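Local coordinates for Fe-regulated protein B (Neisseria meningitidis, PDB 4AIP), which transports iron across the outer membrane in a TonB-dependent manner, possibly as siderophore complexes, at residues 259-271 and 310-322. Numbering follows the deposited sequence.
Sequences FGDDDHRIVLSHM and NTNLAYTGKNLGF. With N8E (3,6,9,12,15-pentaoxatricosan-1-ol), chain F.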
loop_
_atom_site.group_PDB
_atom_site.type_symbol
_atom_site.label_atom_id
_atom_site.label_comp_id
_atom_site.label_asym_id
_atom_site.label_seq_id
_atom_site.Cartn_x
_atom_site.Cartn_y
_atom_site.Cartn_z
ATOM N N PHE B 259 -6.000 34.345 13.144
ATOM C CA PHE B 259 -5.519 35.271 14.163
ATOM C C PHE B 259 -5.923 36.728 13.871
ATOM O O PHE B 259 -6.387 37.038 12.767
ATOM C CB PHE B 259 -4.002 35.162 14.269
ATOM C CG PHE B 259 -3.296 35.458 12.984
ATOM C CD1 PHE B 259 -3.205 34.475 11.965
ATOM C CD2 PHE B 259 -2.717 36.732 12.766
ATOM C CE1 PHE B 259 -2.521 34.779 10.735
ATOM C CE2 PHE B 259 -2.043 37.033 11.554
ATOM C CZ PHE B 259 -1.931 36.066 10.542
ATOM N N GLY B 260 -5.743 37.595 14.871
ATOM C CA GLY B 260 -5.894 39.031 14.703
ATOM C C GLY B 260 -7.340 39.433 14.590
ATOM O O GLY B 260 -7.725 40.064 13.596
ATOM N N ASP B 261 -8.137 39.041 15.599
ATOM C CA ASP B 261 -9.558 39.424 15.721
ATOM C C ASP B 261 -10.421 38.628 14.744
ATOM O O ASP B 261 -11.554 39.034 14.397
ATOM C CB ASP B 261 -9.737 40.947 15.506
ATOM C CG ASP B 261 -9.121 41.753 16.634
ATOM O OD1 ASP B 261 -9.574 41.530 17.786
ATOM O OD2 ASP B 261 -8.191 42.579 16.389
ATOM N N ASP B 262 -9.860 37.504 14.291
ATOM C CA ASP B 262 -10.443 36.686 13.221
ATOM C C ASP B 262 -10.524 37.346 11.874
ATOM O O ASP B 262 -11.379 36.960 11.050
ATOM C CB ASP B 262 -11.834 36.165 13.603
ATOM C CG ASP B 262 -11.769 35.209 14.762
ATOM O OD1 ASP B 262 -10.636 34.918 15.257
ATOM O OD2 ASP B 262 -12.847 34.735 15.192
ATOM N N ASP B 263 -9.646 38.319 11.649
ATOM C CA ASP B 263 -9.619 39.011 10.393
ATOM C C ASP B 263 -8.451 38.544 9.520
ATOM O O ASP B 263 -8.287 38.954 8.384
ATOM C CB ASP B 263 -9.757 40.532 10.627
ATOM C CG ASP B 263 -11.236 40.962 10.900
ATOM O OD1 ASP B 263 -12.214 40.294 10.429
ATOM O OD2 ASP B 263 -11.432 41.977 11.601
ATOM N N HIS B 264 -7.671 37.614 10.035
ATOM C CA HIS B 264 -6.569 37.036 9.287
ATOM C C HIS B 264 -6.547 35.498 9.329
ATOM O O HIS B 264 -6.799 34.889 10.382
ATOM C CB HIS B 264 -5.259 37.559 9.866
ATOM C CG HIS B 264 -5.045 39.017 9.630
ATOM N ND1 HIS B 264 -5.714 40.003 10.340
ATOM C CD2 HIS B 264 -4.237 39.665 8.748
ATOM C CE1 HIS B 264 -5.329 41.191 9.900
ATOM N NE2 HIS B 264 -4.430 41.015 8.942
ATOM N N ARG B 265 -6.219 34.873 8.198
ATOM C CA ARG B 265 -6.087 33.429 8.148
ATOM C C ARG B 265 -5.041 32.912 7.143
ATOM O O ARG B 265 -5.073 33.317 5.970
ATOM C CB ARG B 265 -7.432 32.801 7.852
ATOM C CG ARG B 265 -7.379 31.224 7.875
ATOM C CD ARG B 265 -8.754 30.598 7.694
ATOM N NE ARG B 265 -8.729 29.129 7.712
ATOM C CZ ARG B 265 -8.564 28.354 8.797
ATOM N NH1 ARG B 265 -8.309 28.861 10.010
ATOM N NH2 ARG B 265 -8.585 27.041 8.649
ATOM N N ILE B 266 -4.153 31.999 7.589
ATOM C CA ILE B 266 -3.222 31.321 6.678
ATOM C C ILE B 266 -3.562 29.854 6.748
ATOM O O ILE B 266 -3.719 29.330 7.823
ATOM C CB ILE B 266 -1.746 31.540 7.029
ATOM C CG1 ILE B 266 -1.360 32.973 6.753
ATOM C CG2 ILE B 266 -0.836 30.717 6.161
ATOM C CD1 ILE B 266 -0.670 33.677 7.925
ATOM N N VAL B 267 -3.640 29.192 5.598
ATOM C CA VAL B 267 -3.930 27.791 5.530
ATOM C C VAL B 267 -2.914 27.084 4.653
ATOM O O VAL B 267 -2.600 27.532 3.546
ATOM C CB VAL B 267 -5.354 27.565 4.965
ATOM C CG1 VAL B 267 -5.647 26.088 4.885
ATOM C CG2 VAL B 267 -6.355 28.193 5.884
ATOM N N LEU B 268 -2.380 25.983 5.132
ATOM C CA LEU B 268 -1.487 25.214 4.280
ATOM C C LEU B 268 -2.088 23.833 4.078
ATOM O O LEU B 268 -2.490 23.160 5.085
ATOM C CB LEU B 268 -0.141 25.072 4.959
ATOM C CG LEU B 268 1.111 25.419 4.197
ATOM C CD1 LEU B 268 2.248 24.796 5.008
ATOM C CD2 LEU B 268 1.192 24.916 2.786
ATOM N N SER B 269 -2.029 23.384 2.825
ATOM C CA SER B 269 -2.889 22.341 2.360
ATOM C C SER B 269 -2.106 21.403 1.434
ATOM O O SER B 269 -1.352 21.912 0.589
ATOM C CB SER B 269 -3.987 23.068 1.611
ATOM O OG SER B 269 -4.761 22.218 0.815
ATOM N N HIS B 270 -2.220 20.075 1.581
ATOM C CA HIS B 270 -1.730 19.207 0.515
ATOM C C HIS B 270 -2.818 18.235 0.151
ATOM O O HIS B 270 -3.383 17.609 1.062
ATOM C CB HIS B 270 -0.437 18.451 0.853
ATOM C CG HIS B 270 0.004 17.529 -0.243
ATOM N ND1 HIS B 270 0.782 17.953 -1.289
ATOM C CD2 HIS B 270 -0.254 16.221 -0.481
ATOM C CE1 HIS B 270 1.010 16.952 -2.115
ATOM N NE2 HIS B 270 0.367 15.893 -1.663
ATOM N N MET B 271 -3.108 18.110 -1.146
ATOM C CA MET B 271 -4.104 17.184 -1.575
ATOM C C MET B 271 -3.543 16.196 -2.571
ATOM O O MET B 271 -2.703 16.553 -3.402
ATOM C CB MET B 271 -5.256 17.917 -2.176
ATOM C CG MET B 271 -5.879 17.104 -3.228
ATOM S SD MET B 271 -7.152 17.866 -4.170
ATOM C CE MET B 271 -6.350 18.985 -5.242
ATOM N N ASN B 310 -1.828 18.723 -5.120
ATOM C CA ASN B 310 -1.749 20.119 -4.995
ATOM C C ASN B 310 -1.268 20.432 -3.600
ATOM O O ASN B 310 -1.914 20.025 -2.620
ATOM C CB ASN B 310 -3.157 20.703 -5.167
ATOM C CG ASN B 310 -3.121 22.216 -5.339
ATOM O OD1 ASN B 310 -2.093 22.748 -5.785
ATOM N ND2 ASN B 310 -4.216 22.917 -4.970
ATOM N N THR B 311 -0.136 21.124 -3.508
ATOM C CA THR B 311 0.181 21.825 -2.261
ATOM C C THR B 311 -0.124 23.308 -2.450
ATOM O O THR B 311 0.304 23.903 -3.439
ATOM C CB THR B 311 1.667 21.694 -1.850
ATOM O OG1 THR B 311 2.115 20.343 -1.977
ATOM C CG2 THR B 311 1.836 22.084 -0.451
ATOM N N ASN B 312 -0.865 23.872 -1.503
ATOM C CA ASN B 312 -1.469 25.190 -1.632
ATOM C C ASN B 312 -1.259 25.994 -0.378
ATOM O O ASN B 312 -1.569 25.506 0.712
ATOM C CB ASN B 312 -2.984 25.047 -1.815
ATOM C CG ASN B 312 -3.666 26.415 -2.115
ATOM O OD1 ASN B 312 -3.484 26.975 -3.195
ATOM N ND2 ASN B 312 -4.425 26.943 -1.175
ATOM N N LEU B 313 -0.761 27.227 -0.521
ATOM C CA LEU B 313 -0.710 28.157 0.593
ATOM C C LEU B 313 -1.723 29.252 0.330
ATOM O O LEU B 313 -1.718 29.850 -0.766
ATOM C CB LEU B 313 0.647 28.793 0.705
ATOM C CG LEU B 313 0.817 29.806 1.865
ATOM C CD1 LEU B 313 0.690 29.179 3.247
ATOM C CD2 LEU B 313 2.231 30.429 1.756
ATOM N N ALA B 314 -2.553 29.556 1.312
ATOM C CA ALA B 314 -3.608 30.480 1.098
ATOM C C ALA B 314 -3.666 31.400 2.223
ATOM O O ALA B 314 -3.577 30.977 3.404
ATOM C CB ALA B 314 -5.037 29.721 1.017
ATOM N N TYR B 315 -3.931 32.655 1.904
ATOM C CA TYR B 315 -4.064 33.665 2.925
ATOM C C TYR B 315 -5.326 34.471 2.667
ATOM O O TYR B 315 -5.616 34.805 1.525
ATOM C CB TYR B 315 -2.856 34.596 2.892
ATOM C CG TYR B 315 -3.068 35.863 3.675
ATOM C CD1 TYR B 315 -3.172 35.827 5.048
ATOM C CD2 TYR B 315 -3.172 37.096 3.038
ATOM C CE1 TYR B 315 -3.369 36.970 5.785
ATOM C CE2 TYR B 315 -3.328 38.260 3.774
ATOM C CZ TYR B 315 -3.433 38.182 5.140
ATOM O OH TYR B 315 -3.653 39.330 5.864
ATOM N N THR B 316 -6.085 34.784 3.712
ATOM C CA THR B 316 -7.096 35.814 3.594
ATOM C C THR B 316 -7.059 36.800 4.779
ATOM O O THR B 316 -7.119 36.400 5.951
ATOM C CB THR B 316 -8.529 35.268 3.370
ATOM O OG1 THR B 316 -9.193 35.205 4.623
ATOM C CG2 THR B 316 -8.564 33.865 2.716
ATOM N N GLY B 317 -6.950 38.088 4.453
ATOM C CA GLY B 317 -7.062 39.159 5.445
ATOM C C GLY B 317 -8.242 40.068 5.143
ATOM O O GLY B 317 -8.573 40.310 4.001
ATOM N N LYS B 318 -8.862 40.564 6.196
ATOM C CA LYS B 318 -10.038 41.413 6.125
ATOM C C LYS B 318 -9.792 42.641 6.988
ATOM O O LYS B 318 -9.182 42.493 8.048
ATOM C CB LYS B 318 -11.201 40.671 6.767
ATOM C CG LYS B 318 -12.188 40.095 5.814
ATOM C CD LYS B 318 -13.219 39.328 6.560
ATOM C CE LYS B 318 -12.694 37.949 6.906
ATOM N NZ LYS B 318 -13.856 37.128 7.265
ATOM N N ASN B 319 -10.277 43.832 6.603
ATOM C CA ASN B 319 -10.123 45.051 7.448
ATOM C C ASN B 319 -8.658 45.415 7.702
ATOM O O ASN B 319 -8.236 45.633 8.838
ATOM C CB ASN B 319 -10.876 44.939 8.796
ATOM C CG ASN B 319 -12.399 44.787 8.622
ATOM O OD1 ASN B 319 -12.961 45.002 7.530
ATOM N ND2 ASN B 319 -13.071 44.428 9.707
ATOM N N LEU B 320 -7.877 45.454 6.630
ATOM C CA LEU B 320 -6.438 45.656 6.736
ATOM C C LEU B 320 -6.079 47.149 6.748
ATOM O O LEU B 320 -4.878 47.509 6.776
ATOM C CB LEU B 320 -5.707 44.957 5.594
ATOM C CG LEU B 320 -5.499 43.457 5.617
ATOM C CD1 LEU B 320 -6.442 42.811 4.713
ATOM C CD2 LEU B 320 -4.121 43.217 5.099
ATOM N N GLY B 321 -7.123 47.992 6.706
ATOM C CA GLY B 321 -6.993 49.438 6.655
ATOM C C GLY B 321 -6.634 49.934 5.267
ATOM O O GLY B 321 -7.321 50.794 4.719
ATOM N N PHE B 322 -5.548 49.399 4.710
ATOM C CA PHE B 322 -5.168 49.771 3.365
ATOM C C PHE B 322 -6.048 49.085 2.330
ATOM O O PHE B 322 -6.080 49.494 1.170
ATOM C CB PHE B 322 -3.648 49.678 3.061
ATOM C CG PHE B 322 -3.001 48.335 3.322
ATOM C CD1 PHE B 322 -3.120 47.279 2.410
ATOM C CD2 PHE B 322 -2.166 48.166 4.446
ATOM C CE1 PHE B 322 -2.460 46.051 2.638
ATOM C CE2 PHE B 322 -1.497 46.955 4.692
ATOM C CZ PHE B 322 -1.634 45.890 3.796
HETATM C C01 N8E F . 1.261 11.488 0.157
HETATM C C02 N8E F . 0.488 12.776 -0.058
HETATM C C03 N8E F . -0.824 12.758 0.711
HETATM C C04 N8E F . -0.691 13.184 2.169
HETATM C C05 N8E F . -0.938 14.661 2.391
HETATM C C06 N8E F . -0.100 15.197 3.552
HETATM C C07 N8E F . 1.262 15.638 3.138
HETATM C C08 N8E F . 1.867 16.730 4.023
HETATM O O09 N8E F . 1.184 17.963 3.851
HETATM C C10 N8E F . 1.605 19.047 4.642
HETATM C C11 N8E F . 0.491 20.081 4.789
HETATM O O12 N8E F . 0.257 20.303 6.164
HETATM C C13 N8E F . -0.829 19.672 6.828
HETATM C C14 N8E F . -0.579 19.929 8.309
HETATM O O15 N8E F . -0.876 18.761 9.081
HETATM C C16 N8E F . 0.083 18.463 10.098
HETATM C C17 N8E F . -0.253 19.234 11.357
HETATM O O18 N8E F . -1.204 18.456 12.092
HETATM C C19 N8E F . -2.278 19.230 12.660
HETATM C C20 N8E F . -1.971 19.981 13.967
HETATM O O21 N8E F . -2.589 21.279 13.959
HETATM C C22 N8E F . -3.783 21.329 14.730
HETATM C C23 N8E F . -3.599 22.513 15.654
HETATM O O24 N8E F . -4.650 22.542 16.638
HETATM O O HOH W 1 -4.233 26.076 1.396
HETATM O O HOH W 2 -3.846 21.476 -1.442
#
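His-270 puts CG anti to its backbone N (chi1 178°), while Thr-311 turns OG1 beside its own backbone N (chi1 -46°); the two then meet at the edge of the imidazole, where ND1 of His-270 and OG1 of Thr-311 share a nearly straight 2.8 Å hydrogen bond. That bond helps hold the ring's rotation, and its CD2 lies 3.3 Å from C05 of the detergent N8E. Farther along this face, which also carries Leu-268 and Ile-266, CD1 of Leu-313 reaches across to CG2 of Ile-266 (3.6 Å) and on to CG of Leu-268. Tyr-315 and His-264 run alongside each other in the same direction, with CD2 of His-264 in the plane of the phenol ring and 3.0 Å from Tyr-315 OH. Gly-317 N sits over one face of that phenol.

Beneath the side chains runs an antiparallel ladder, weak only at Ser-269 N to Asn-312 O, from Met-271 N to Asn-310 O (2.7 Å) up to Lys-318 N on Asp-263 O (2.8 Å). On the other face, water bridges Val-267 O and Asn-312 O, and a second water joins Ser-269 OG to Asn-310 O. Arg-265 extends away to a salt bridge with Asp-213 and a hydrogen bond with Thr-258. The pair forms two adjacent staves of the transmembrane beta-barrel, flanked by strand 246-259 beside 264-271 and strand 325-339 beside 310-318.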